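PDB 4GF2: erythrocyte binding antigen 140 from Plasmodium falciparum, which probably binds a sialic-acid-bearing receptor, glycophorin C, on the host red cell during invasion, through a helical region with two Duffy-binding-like domains. Local coordinates for residues K289-G294 with M457-K462; G370-E375 with E451-V456; K475-L480 with D553-V558; S534-Q539 with E562-L567. The protein carries 3 engineered substitutions. One frame throughout, in Å; residues are numbered along the deposited sequence.

Interaction 1: residues K289-G294 with M457-K462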
loop_
_atom_site.group_PDB
_atom_site.type_symbol
_atom_site.label_atom_id
_atom_site.label_comp_id
_atom_site.label_asym_id
_atom_site.label_seq_id
_atom_site.Cartn_x
_atom_site.Cartn_y
_atom_site.Cartn_z
ATOM N N LYS A 289 9.524 6.468 -4.540
ATOM C CA LYS A 289 10.637 5.535 -4.430
ATOM C C LYS A 289 11.960 6.256 -4.640
ATOM O O LYS A 289 12.956 5.939 -3.994
ATOM C CB LYS A 289 10.487 4.394 -5.433
ATOM C CG LYS A 289 9.423 3.380 -5.060
ATOM C CD LYS A 289 9.434 2.201 -6.022
ATOM C CE LYS A 289 8.320 1.210 -5.714
ATOM N NZ LYS A 289 8.366 0.023 -6.621
ATOM N N SER A 290 11.963 7.230 -5.544
ATOM C CA SER A 290 13.153 8.034 -5.791
ATOM C C SER A 290 13.513 8.847 -4.551
ATOM O O SER A 290 14.670 8.869 -4.128
ATOM C CB SER A 290 12.928 8.968 -6.980
ATOM O OG SER A 290 14.084 9.746 -7.239
ATOM N N PHE A 291 12.510 9.501 -3.968
ATOM C CA PHE A 291 12.705 10.359 -2.803
ATOM C C PHE A 291 13.091 9.591 -1.542
ATOM O O PHE A 291 13.757 10.134 -0.662
ATOM C CB PHE A 291 11.434 11.166 -2.525
ATOM C CG PHE A 291 11.348 12.453 -3.296
ATOM C CD1 PHE A 291 11.233 12.449 -4.674
ATOM C CD2 PHE A 291 11.368 13.668 -2.635
ATOM C CE1 PHE A 291 11.150 13.636 -5.381
ATOM C CE2 PHE A 291 11.285 14.858 -3.336
ATOM C CZ PHE A 291 11.173 14.841 -4.708
ATOM N N LEU A 292 12.665 8.334 -1.446
ATOM C CA LEU A 292 12.923 7.538 -0.247
ATOM C C LEU A 292 14.072 6.551 -0.410
ATOM O O LEU A 292 14.739 6.208 0.564
ATOM C CB LEU A 292 11.667 6.773 0.168
ATOM C CG LEU A 292 10.537 7.602 0.777
ATOM C CD1 LEU A 292 9.373 6.696 1.128
ATOM C CD2 LEU A 292 11.006 8.367 2.008
ATOM N N ASN A 293 14.294 6.088 -1.635
ATOM C CA ASN A 293 15.285 5.048 -1.883
ATOM C C ASN A 293 16.199 5.312 -3.080
ATOM O O ASN A 293 17.222 4.647 -3.235
ATOM C CB ASN A 293 14.581 3.701 -2.082
ATOM C CG ASN A 293 13.750 3.292 -0.880
ATOM O OD1 ASN A 293 14.269 2.725 0.081
ATOM N ND2 ASN A 293 12.453 3.574 -0.931
ATOM N N GLY A 294 15.839 6.278 -3.918
ATOM C CA GLY A 294 16.531 6.479 -5.179
ATOM C C GLY A 294 17.325 7.769 -5.243
ATOM O O GLY A 294 17.730 8.306 -4.212
ATOM N N MET A 457 9.623 15.544 1.900
ATOM C CA MET A 457 9.524 16.992 1.745
ATOM C C MET A 457 10.873 17.656 1.967
ATOM O O MET A 457 11.181 18.670 1.347
ATOM C CB MET A 457 8.499 17.576 2.719
ATOM C CG MET A 457 7.061 17.172 2.430
ATOM S SD MET A 457 5.889 18.073 3.465
ATOM C CE MET A 457 5.892 19.680 2.679
ATOM N N SER A 458 11.677 17.078 2.853
ATOM C CA SER A 458 12.970 17.649 3.200
ATOM C C SER A 458 14.009 17.383 2.117
ATOM O O SER A 458 15.123 17.912 2.171
ATOM C CB SER A 458 13.459 17.080 4.532
ATOM O OG SER A 458 13.641 15.675 4.460
ATOM N N ALA A 459 13.640 16.567 1.136
ATOM C CA ALA A 459 14.562 16.177 0.076
ATOM C C ALA A 459 14.905 17.335 -0.854
ATOM O O ALA A 459 15.905 17.287 -1.568
ATOM C CB ALA A 459 13.980 15.028 -0.721
ATOM N N VAL A 460 14.077 18.375 -0.851
ATOM C CA VAL A 460 14.299 19.512 -1.741
ATOM C C VAL A 460 15.168 20.601 -1.109
ATOM O O VAL A 460 15.389 21.650 -1.716
ATOM C CB VAL A 460 12.970 20.141 -2.192
ATOM C CG1 VAL A 460 12.076 19.087 -2.824
ATOM C CG2 VAL A 460 12.269 20.816 -1.019
ATOM N N LEU A 461 15.670 20.347 0.096
ATOM C CA LEU A 461 16.478 21.332 0.811
ATOM C C LEU A 461 17.964 20.975 0.816
ATOM O O LEU A 461 18.331 19.813 0.991
ATOM C CB LEU A 461 15.998 21.449 2.258
ATOM C CG LEU A 461 14.544 21.868 2.462
ATOM C CD1 LEU A 461 14.135 21.630 3.904
ATOM C CD2 LEU A 461 14.343 23.325 2.082
ATOM N N LYS A 462 18.814 21.980 0.628
ATOM C CA LYS A 462 20.247 21.805 0.820
ATOM C C LYS A 462 20.485 21.567 2.304
ATOM O O LYS A 462 19.791 22.145 3.142
ATOM C CB LYS A 462 21.013 23.050 0.370
ATOM C CG LYS A 462 20.838 23.417 -1.094
ATOM C CD LYS A 462 21.595 24.697 -1.423
ATOM C CE LYS A 462 21.396 25.122 -2.868
ATOM N NZ LYS A 462 22.084 26.409 -3.166
#
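F291 directs its ring at A459 and, farther along, at V460, so that helix 285-293 is packed onto the turn that follows helix 435-457 in the second Duffy-binding-like domain, an all-helical fold. The chains come nearest at F291 and A459, whose CA atoms are 6.8 Å apart, and the CB of each points to the other segment. The two neighbours meet the ring in different ways. The A459 methyl comes in obliquely, with CB 3.5 Å from F291 CD2 and slightly farther from CE2. The V460 side chain approaches at the rim, near the ring plane. I373 and Q377 of helix 361-382 and V456 of helix 435-457 also pack on the ring, and F291, A459 and V460 are all buried. M457 is turned the other way, toward Y399 and L402 of helix 388-407. The turn itself is tied down by polar bonds: S458 OG bonds to the carbonyl oxygens of W454 and K455, V460 O takes a bond from K380 NZ, and L461 N donates to S458 O over 3.2 Å. In V460, the branch opposite the carbonyl carbon, CG1 (chi1 -55°), does the touching and lies 4.3 Å from CE2 of F291.

Interaction 2: residues G370-E375 with E451-V456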
loop_
_atom_site.group_PDB
_atom_site.type_symbol
_atom_site.label_atom_id
_atom_site.label_comp_id
_atom_site.label_asym_id
_atom_site.label_seq_id
_atom_site.Cartn_x
_atom_site.Cartn_y
_atom_site.Cartn_z
ATOM N N GLY A 370 2.616 11.642 -2.245
ATOM C CA GLY A 370 2.630 12.305 -3.537
ATOM C C GLY A 370 2.380 13.790 -3.378
ATOM O O GLY A 370 3.143 14.627 -3.869
ATOM N N ALA A 371 1.305 14.122 -2.678
ATOM C CA ALA A 371 0.970 15.513 -2.423
ATOM C C ALA A 371 2.123 16.218 -1.709
ATOM O O ALA A 371 2.469 17.352 -2.042
ATOM C CB ALA A 371 -0.300 15.600 -1.600
ATOM N N SER A 372 2.714 15.539 -0.732
ATOM C CA SER A 372 3.804 16.111 0.052
ATOM C C SER A 372 5.008 16.425 -0.828
ATOM O O SER A 372 5.651 17.471 -0.679
ATOM C CB SER A 372 4.221 15.149 1.162
ATOM O OG SER A 372 3.160 14.926 2.074
ATOM N N ILE A 373 5.314 15.514 -1.744
ATOM C CA ILE A 373 6.449 15.702 -2.636
ATOM C C ILE A 373 6.233 16.903 -3.557
ATOM O O ILE A 373 7.085 17.787 -3.644
ATOM C CB ILE A 373 6.733 14.426 -3.449
ATOM C CG1 ILE A 373 7.376 13.378 -2.542
ATOM C CG2 ILE A 373 7.655 14.721 -4.624
ATOM C CD1 ILE A 373 7.489 12.006 -3.158
ATOM N N TYR A 374 5.088 16.949 -4.229
ATOM C CA TYR A 374 4.806 18.040 -5.154
ATOM C C TYR A 374 4.724 19.379 -4.433
ATOM O O TYR A 374 5.225 20.384 -4.928
ATOM C CB TYR A 374 3.529 17.766 -5.950
ATOM C CG TYR A 374 3.675 16.586 -6.879
ATOM C CD1 TYR A 374 4.628 16.591 -7.886
ATOM C CD2 TYR A 374 2.873 15.460 -6.739
ATOM C CE1 TYR A 374 4.777 15.512 -8.736
ATOM C CE2 TYR A 374 3.017 14.373 -7.579
ATOM C CZ TYR A 374 3.972 14.406 -8.575
ATOM O OH TYR A 374 4.113 13.329 -9.415
ATOM N N GLU A 375 4.107 19.398 -3.258
ATOM C CA GLU A 375 4.060 20.624 -2.476
ATOM C C GLU A 375 5.482 21.124 -2.239
ATOM O O GLU A 375 5.770 22.306 -2.416
ATOM C CB GLU A 375 3.349 20.398 -1.143
ATOM C CG GLU A 375 3.330 21.619 -0.231
ATOM C CD GLU A 375 2.547 22.782 -0.812
ATOM O OE1 GLU A 375 1.890 22.602 -1.859
ATOM O OE2 GLU A 375 2.579 23.880 -0.214
ATOM N N GLU A 451 6.984 10.853 9.836
ATOM C CA GLU A 451 8.424 10.842 9.603
ATOM C C GLU A 451 8.746 10.726 8.113
ATOM O O GLU A 451 9.533 11.507 7.576
ATOM C CB GLU A 451 9.082 9.699 10.380
ATOM C CG GLU A 451 9.008 9.862 11.892
ATOM C CD GLU A 451 9.603 8.682 12.640
ATOM O OE1 GLU A 451 9.935 7.666 11.992
ATOM O OE2 GLU A 451 9.741 8.773 13.880
ATOM N N ASN A 452 8.139 9.751 7.448
ATOM C CA ASN A 452 8.313 9.601 6.010
ATOM C C ASN A 452 7.844 10.837 5.248
ATOM O O ASN A 452 8.447 11.228 4.250
ATOM C CB ASN A 452 7.568 8.365 5.505
ATOM C CG ASN A 452 8.345 7.084 5.728
ATOM O OD1 ASN A 452 9.576 7.076 5.700
ATOM N ND2 ASN A 452 7.627 5.988 5.947
ATOM N N VAL A 453 6.767 11.454 5.719
ATOM C CA VAL A 453 6.255 12.650 5.072
ATOM C C VAL A 453 7.333 13.726 5.099
ATOM O O VAL A 453 7.592 14.385 4.093
ATOM C CB VAL A 453 4.979 13.171 5.760
ATOM C CG1 VAL A 453 4.592 14.537 5.204
ATOM C CG2 VAL A 453 3.841 12.180 5.585
ATOM N N TRP A 454 7.973 13.897 6.249
ATOM C CA TRP A 454 9.026 14.893 6.362
ATOM C C TRP A 454 10.244 14.510 5.527
ATOM O O TRP A 454 10.915 15.374 4.964
ATOM C CB TRP A 454 9.452 15.098 7.813
ATOM C CG TRP A 454 10.588 16.054 7.903
ATOM C CD1 TRP A 454 11.875 15.771 8.242
ATOM C CD2 TRP A 454 10.547 17.453 7.605
ATOM N NE1 TRP A 454 12.637 16.912 8.190
ATOM C CE2 TRP A 454 11.844 17.959 7.802
ATOM C CE3 TRP A 454 9.537 18.328 7.199
ATOM C CZ2 TRP A 454 12.157 19.298 7.608
ATOM C CZ3 TRP A 454 9.849 19.657 7.007
ATOM C CH2 TRP A 454 11.148 20.130 7.211
ATOM N N LYS A 455 10.535 13.214 5.461
ATOM C CA LYS A 455 11.667 12.729 4.680
ATOM C C LYS A 455 11.568 13.166 3.224
ATOM O O LYS A 455 12.539 13.666 2.656
ATOM C CB LYS A 455 11.765 11.202 4.753
ATOM C CG LYS A 455 12.534 10.686 5.958
ATOM C CD LYS A 455 12.598 9.165 5.976
ATOM C CE LYS A 455 13.452 8.667 7.130
ATOM N NZ LYS A 455 13.500 7.183 7.196
ATOM N N VAL A 456 10.397 12.980 2.619
ATOM C CA VAL A 456 10.237 13.289 1.202
ATOM C C VAL A 456 10.185 14.794 0.956
ATOM O O VAL A 456 10.659 15.272 -0.073
ATOM C CB VAL A 456 8.984 12.608 0.581
ATOM C CG1 VAL A 456 9.068 11.097 0.733
ATOM C CG2 VAL A 456 7.705 13.138 1.197
#
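I373 and V456 meet with their side chains at about a right angle, I373 CG1 lying 3.6 Å from V456 CB. The first torsion of I373 (-74°) sets CG1 beside the backbone N, and the chain then runs on extended to CD1, which also passes near V456 CB. V456 turns its two branches differently: CG1 stands anti to the carbonyl carbon, while CG2 takes the crowded position between backbone N and carbonyl carbon. From there CG2 sits between the two residues of the facing helix, 3.8 Å from CG1 of I373 and 4.0 Å from CB of S372. Helices 361-382 and 435-457, both belonging to the helical bundle of the second Duffy-binding-like domain, run in the same general direction here, their short axes 30° apart and 9.1 Å from each other at closest approach. One turn back from V456, V453 extends CG1 opposite its backbone N (chi1 171°) to lie 3.5 Å from S372 OG, a purely van der Waals touch. That hydroxyl has its polar partner within its own helix: folded back beside the backbone N, OG bonds to the carbonyl oxygen of L368, which meets the need of a buried polar atom and fixes the rotation of the side chain. L402 of helix 388-407 covers S372, and Y399 of the same helix covers V453. From helix 285-293, I287 packs on I373 and L292 on V456.

Interaction 3: residues K475-L480 with D553-V558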
loop_
_atom_site.group_PDB
_atom_site.type_symbol
_atom_site.label_atom_id
_atom_site.label_comp_id
_atom_site.label_asym_id
_atom_site.label_seq_id
_atom_site.Cartn_x
_atom_site.Cartn_y
_atom_site.Cartn_z
ATOM N N LYS A 475 3.355 20.550 16.193
ATOM C CA LYS A 475 2.533 20.452 17.396
ATOM C C LYS A 475 1.969 21.806 17.830
ATOM O O LYS A 475 1.086 21.866 18.685
ATOM C CB LYS A 475 3.335 19.836 18.548
ATOM C CG LYS A 475 3.705 18.376 18.343
ATOM C CD LYS A 475 4.010 17.696 19.670
ATOM C CE LYS A 475 4.360 16.224 19.490
ATOM N NZ LYS A 475 5.755 16.022 19.010
ATOM N N ILE A 476 2.477 22.887 17.246
ATOM C CA ILE A 476 2.013 24.228 17.590
ATOM C C ILE A 476 0.675 24.532 16.924
ATOM O O ILE A 476 0.527 24.339 15.717
ATOM C CB ILE A 476 3.027 25.298 17.151
ATOM C CG1 ILE A 476 4.310 25.174 17.973
ATOM C CG2 ILE A 476 2.436 26.694 17.309
ATOM C CD1 ILE A 476 5.374 26.179 17.600
ATOM N N PRO A 477 -0.303 25.013 17.708
ATOM C CA PRO A 477 -1.605 25.382 17.150
ATOM C C PRO A 477 -1.473 26.092 15.809
ATOM O O PRO A 477 -0.710 27.049 15.672
ATOM C CB PRO A 477 -2.178 26.318 18.212
ATOM C CG PRO A 477 -1.633 25.779 19.485
ATOM C CD PRO A 477 -0.250 25.250 19.162
ATOM N N GLN A 478 -2.213 25.599 14.825
ATOM C CA GLN A 478 -2.124 26.092 13.459
ATOM C C GLN A 478 -2.194 27.620 13.389
ATOM O O GLN A 478 -1.338 28.254 12.777
ATOM C CB GLN A 478 -3.243 25.473 12.624
ATOM C CG GLN A 478 -3.156 25.764 11.145
ATOM C CD GLN A 478 -4.176 24.973 10.357
ATOM O OE1 GLN A 478 -5.345 24.903 10.735
ATOM N NE2 GLN A 478 -3.736 24.353 9.268
ATOM N N PHE A 479 -3.210 28.206 14.013
ATOM C CA PHE A 479 -3.388 29.654 13.973
ATOM C C PHE A 479 -2.133 30.400 14.409
ATOM O O PHE A 479 -1.773 31.420 13.821
ATOM C CB PHE A 479 -4.547 30.088 14.863
ATOM C CG PHE A 479 -4.558 31.559 15.147
ATOM C CD1 PHE A 479 -4.903 32.463 14.158
ATOM C CD2 PHE A 479 -4.209 32.041 16.397
ATOM C CE1 PHE A 479 -4.910 33.819 14.414
ATOM C CE2 PHE A 479 -4.214 33.395 16.659
ATOM C CZ PHE A 479 -4.564 34.285 15.667
ATOM N N LEU A 480 -1.481 29.899 15.452
ATOM C CA LEU A 480 -0.264 30.521 15.955
ATOM C C LEU A 480 0.841 30.457 14.905
ATOM O O LEU A 480 1.612 31.404 14.744
ATOM C CB LEU A 480 0.190 29.848 17.254
ATOM C CG LEU A 480 -0.711 30.079 18.471
ATOM C CD1 LEU A 480 -0.245 29.249 19.660
ATOM C CD2 LEU A 480 -0.751 31.552 18.839
ATOM N N ASP A 553 -1.939 27.741 27.516
ATOM C CA ASP A 553 -1.314 27.510 28.815
ATOM C C ASP A 553 -0.092 26.606 28.699
ATOM O O ASP A 553 0.935 26.857 29.332
ATOM C CB ASP A 553 -2.315 26.885 29.790
ATOM C CG ASP A 553 -2.956 27.907 30.707
ATOM O OD1 ASP A 553 -3.069 29.084 30.304
ATOM O OD2 ASP A 553 -3.348 27.532 31.834
ATOM N N ASN A 554 -0.208 25.556 27.891
ATOM C CA ASN A 554 0.862 24.573 27.749
ATOM C C ASN A 554 1.844 24.919 26.632
ATOM O O ASN A 554 2.618 24.069 26.193
ATOM C CB ASN A 554 0.274 23.182 27.497
ATOM C CG ASN A 554 -0.745 22.780 28.547
ATOM O OD1 ASN A 554 -0.388 22.337 29.642
ATOM N ND2 ASN A 554 -2.024 22.926 28.216
ATOM N N ILE A 555 1.814 26.169 26.179
ATOM C CA ILE A 555 2.676 26.602 25.088
ATOM C C ILE A 555 3.640 27.683 25.552
ATOM O O ILE A 555 3.259 28.845 25.692
ATOM C CB ILE A 555 1.851 27.143 23.908
ATOM C CG1 ILE A 555 0.884 26.068 23.410
ATOM C CG2 ILE A 555 2.771 27.605 22.786
ATOM C CD1 ILE A 555 0.033 26.503 22.240
ATOM N N ASP A 556 4.889 27.295 25.786
ATOM C CA ASP A 556 5.912 28.235 26.229
ATOM C C ASP A 556 6.226 29.249 25.135
ATOM O O ASP A 556 5.915 29.028 23.962
ATOM C CB ASP A 556 7.184 27.489 26.632
ATOM C CG ASP A 556 6.950 26.510 27.764
ATOM O OD1 ASP A 556 5.862 25.895 27.803
ATOM O OD2 ASP A 556 7.853 26.357 28.616
ATOM N N GLU A 557 6.847 30.357 25.527
ATOM C CA GLU A 557 7.143 31.446 24.601
ATOM C C GLU A 557 5.867 31.952 23.930
ATOM O O GLU A 557 5.890 32.418 22.792
ATOM C CB GLU A 557 8.165 31.001 23.548
ATOM C CG GLU A 557 9.602 30.990 24.052
ATOM C CD GLU A 557 10.591 30.536 22.992
ATOM O OE1 GLU A 557 10.149 30.127 21.897
ATOM O OE2 GLU A 557 11.811 30.590 23.255
ATOM N N VAL A 558 4.756 31.858 24.654
ATOM C CA VAL A 558 3.469 32.364 24.182
ATOM C C VAL A 558 2.619 32.824 25.362
ATOM O O VAL A 558 2.023 33.902 25.326
ATOM C CB VAL A 558 2.679 31.297 23.395
ATOM C CG1 VAL A 558 1.253 31.774 23.132
ATOM C CG2 VAL A 558 3.382 30.962 22.087
#
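P477 and I555 lie on two irregular stretches of backbone that face each other without any strand pairing. P477 takes the N-cap position of helix 478-508, with an extended backbone that turns directly into the helix at Q478. Residues 553-558 form the loop between helices 518-548 and 563-570, so the contact fastens this connection onto the start of a long helix in the C-terminal, helix-hairpin part of the second Duffy-binding-like domain. The loop is extended at I555 but takes up a left-handed conformation at E557 (phi 57°, psi 31°). The CA atoms of I476 and I555 are 7.9 Å apart and those of L480 and V558 9.2 Å, and side chains bridge the gap. I555 does most of this work. Its chain is fully stretched (chi2 180°) and carries CD1 into the angle between P477 and L480, which lie three residues apart along the chain. CD1 presses on the outer edge of the proline ring, 3.3 Å from both CG and CD of P477, a tight fit. Y543 and Y552 pack on L480 and V558 at the inner end of the contact, whereas P477 and I555 remain partly exposed. On the far side of the helix start, Q478 bonds to I411 N and to the carboxylates of D401 and D410, and F479 makes a cation-pi contact with K542. L480 and I555 reach toward each other end to end, with CD1 of L480 3.8 Å from CD1 of I555.

Interaction 4: residues S534-Q539 with E562-L567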
loop_
_atom_site.group_PDB
_atom_site.type_symbol
_atom_site.label_atom_id
_atom_site.label_comp_id
_atom_site.label_asym_id
_atom_site.label_seq_id
_atom_site.Cartn_x
_atom_site.Cartn_y
_atom_site.Cartn_z
ATOM N N SER A 534 -6.478 45.663 8.914
ATOM C CA SER A 534 -7.662 44.900 9.293
ATOM C C SER A 534 -7.307 43.438 9.560
ATOM O O SER A 534 -7.811 42.839 10.511
ATOM C CB SER A 534 -8.762 45.013 8.230
ATOM O OG SER A 534 -8.306 44.636 6.946
ATOM N N GLU A 535 -6.427 42.877 8.737
ATOM C CA GLU A 535 -5.993 41.496 8.915
ATOM C C GLU A 535 -5.317 41.354 10.270
ATOM O O GLU A 535 -5.572 40.407 11.016
ATOM C CB GLU A 535 -5.017 41.094 7.813
ATOM C CG GLU A 535 -5.621 41.065 6.425
ATOM C CD GLU A 535 -4.576 40.826 5.351
ATOM O OE1 GLU A 535 -3.383 40.716 5.700
ATOM O OE2 GLU A 535 -4.946 40.745 4.161
ATOM N N TYR A 536 -4.450 42.314 10.573
ATOM C CA TYR A 536 -3.739 42.352 11.841
ATOM C C TYR A 536 -4.714 42.391 13.011
ATOM O O TYR A 536 -4.581 41.628 13.964
ATOM C CB TYR A 536 -2.827 43.578 11.880
ATOM C CG TYR A 536 -2.198 43.844 13.227
ATOM C CD1 TYR A 536 -1.000 43.240 13.588
ATOM C CD2 TYR A 536 -2.795 44.705 14.135
ATOM C CE1 TYR A 536 -0.418 43.486 14.818
ATOM C CE2 TYR A 536 -2.220 44.956 15.366
ATOM C CZ TYR A 536 -1.032 44.345 15.702
ATOM O OH TYR A 536 -0.458 44.590 16.928
ATOM N N GLU A 537 -5.699 43.280 12.925
ATOM C CA GLU A 537 -6.670 43.461 13.997
ATOM C C GLU A 537 -7.466 42.190 14.256
ATOM O O GLU A 537 -7.695 41.818 15.406
ATOM C CB GLU A 537 -7.623 44.607 13.659
ATOM C CG GLU A 537 -6.983 45.981 13.755
ATOM C CD GLU A 537 -7.921 47.090 13.324
ATOM O OE1 GLU A 537 -8.934 46.787 12.659
ATOM O OE2 GLU A 537 -7.649 48.263 13.655
ATOM N N LYS A 538 -7.888 41.531 13.181
ATOM C CA LYS A 538 -8.631 40.283 13.298
ATOM C C LYS A 538 -7.839 39.261 14.101
ATOM O O LYS A 538 -8.326 38.727 15.098
ATOM C CB LYS A 538 -8.948 39.712 11.912
ATOM C CG LYS A 538 -10.097 40.405 11.193
ATOM C CD LYS A 538 -10.418 39.708 9.876
ATOM C CE LYS A 538 -11.638 40.312 9.193
ATOM N NZ LYS A 538 -11.398 41.706 8.728
ATOM N N GLN A 539 -6.614 38.997 13.664
ATOM C CA GLN A 539 -5.793 37.958 14.273
ATOM C C GLN A 539 -5.364 38.307 15.691
ATOM O O GLN A 539 -5.267 37.433 16.551
ATOM C CB GLN A 539 -4.566 37.698 13.409
ATOM C CG GLN A 539 -4.901 37.105 12.058
ATOM C CD GLN A 539 -3.716 37.115 11.129
ATOM O OE1 GLN A 539 -3.085 36.086 10.895
ATOM N NE2 GLN A 539 -3.399 38.286 10.596
ATOM N N GLU A 562 2.000 39.737 24.897
ATOM C CA GLU A 562 1.145 40.561 24.052
ATOM C C GLU A 562 1.304 40.144 22.593
ATOM O O GLU A 562 2.407 39.839 22.139
ATOM C CB GLU A 562 1.480 42.043 24.227
ATOM C CG GLU A 562 0.272 42.923 24.512
ATOM C CD GLU A 562 -0.410 42.579 25.824
ATOM O OE1 GLU A 562 -0.160 43.282 26.828
ATOM O OE2 GLU A 562 -1.196 41.609 25.850
ATOM N N ALA A 563 0.191 40.126 21.866
ATOM C CA ALA A 563 0.177 39.685 20.475
ATOM C C ALA A 563 1.341 40.264 19.678
ATOM O O ALA A 563 2.078 39.527 19.018
ATOM C CB ALA A 563 -1.144 40.062 19.820
ATOM N N ASN A 564 1.503 41.583 19.735
ATOM C CA ASN A 564 2.536 42.250 18.950
ATOM C C ASN A 564 3.941 41.882 19.420
ATOM O O ASN A 564 4.913 42.040 18.680
ATOM C CB ASN A 564 2.338 43.770 18.961
ATOM C CG ASN A 564 2.300 44.347 20.360
ATOM O OD1 ASN A 564 2.619 43.668 21.335
ATOM N ND2 ASN A 564 1.908 45.614 20.467
ATOM N N VAL A 565 4.046 41.384 20.648
ATOM C CA VAL A 565 5.324 40.909 21.163
ATOM C C VAL A 565 5.624 39.534 20.591
ATOM O O VAL A 565 6.736 39.264 20.137
ATOM C CB VAL A 565 5.328 40.836 22.700
ATOM C CG1 VAL A 565 6.535 40.048 23.192
ATOM C CG2 VAL A 565 5.315 42.238 23.296
ATOM N N TYR A 566 4.622 38.665 20.618
ATOM C CA TYR A 566 4.743 37.340 20.031
ATOM C C TYR A 566 5.257 37.436 18.598
ATOM O O TYR A 566 6.090 36.633 18.174
ATOM C CB TYR A 566 3.391 36.629 20.065
ATOM C CG TYR A 566 3.322 35.392 19.201
ATOM C CD1 TYR A 566 3.690 34.150 19.698
ATOM C CD2 TYR A 566 2.881 35.468 17.888
ATOM C CE1 TYR A 566 3.623 33.017 18.908
ATOM C CE2 TYR A 566 2.810 34.344 17.091
ATOM C CZ TYR A 566 3.182 33.122 17.605
ATOM O OH TYR A 566 3.111 32.005 16.806
ATOM N N LEU A 567 4.771 38.426 17.857
ATOM C CA LEU A 567 5.198 38.615 16.477
ATOM C C LEU A 567 6.670 39.003 16.400
ATOM O O LEU A 567 7.458 38.324 15.746
ATOM C CB LEU A 567 4.347 39.682 15.784
ATOM C CG LEU A 567 2.935 39.271 15.364
ATOM C CD1 LEU A 567 2.244 40.426 14.659
ATOM C CD2 LEU A 567 2.964 38.043 14.466
#
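Y536 touches helix 563-570 at two points of unlike character, L567 on the enclosed side and N564 on the side nearer solvent. The inner touch is apolar: L567 CD1 comes up to the ring edge, near its plane, 4.1 Å from CE1 of Y536. Around this point the packing is dense, with F579 and F483 on L567, W486 on the tyrosine and F584 meeting its ring at about 50°. Chi1 of Y536 is 171°, CG lying opposite the backbone N, and this brings the end of the side chain nearer to helix 563-570 than the direction of its CB would suggest. Q539, buried one turn on, packs on W486 and F479. Its NE2 donates to E535 O at 3.1 Å, lying above the carbonyl plane, while Q539 N bonds to that oxygen from the other face. E535 OE1 bonds to W486 NE1. Both W486 and F483 belong to helix 478-508, which forms with helix 518-548 the long antiparallel pair of the C-terminal part of the Duffy-binding-like fold; the short helix 563-570 lies against the pair. At the looser side only the hydroxyl reaches across: Y536 OH is 3.6 Å from N564 CB, with the amide plane tilted 41° to the ring. N564 is partly exposed, and beside it E562, at the N-cap, is exposed. The carbonyl of E562 starts the helix, E562 O accepting bonds from V565 N at 2.7 Å and from Y566 N at 2.9 Å.

How the interactions relate
Helix 285-293 comes first along the chain, and interaction 1 closes the longest loop when residues 457-462 return to it. Interaction 2, joining helix 361-382 to helix 435-457, lies wholly within that span. The two touch, F291 lying against V456 and I373, so three helices meet there. Beyond, interactions 3 and 4 cross, their segments alternating along the chain: interaction 3 joins the start of helix 478-508 to the loop 553-558, and interaction 4 joins helix 518-548 to helix 563-570. These two also touch, through a probable hydrogen bond of 2.6 Å between L480 O and Y566 OH. The centres of interactions 2 and 3 lie about 24 Å apart.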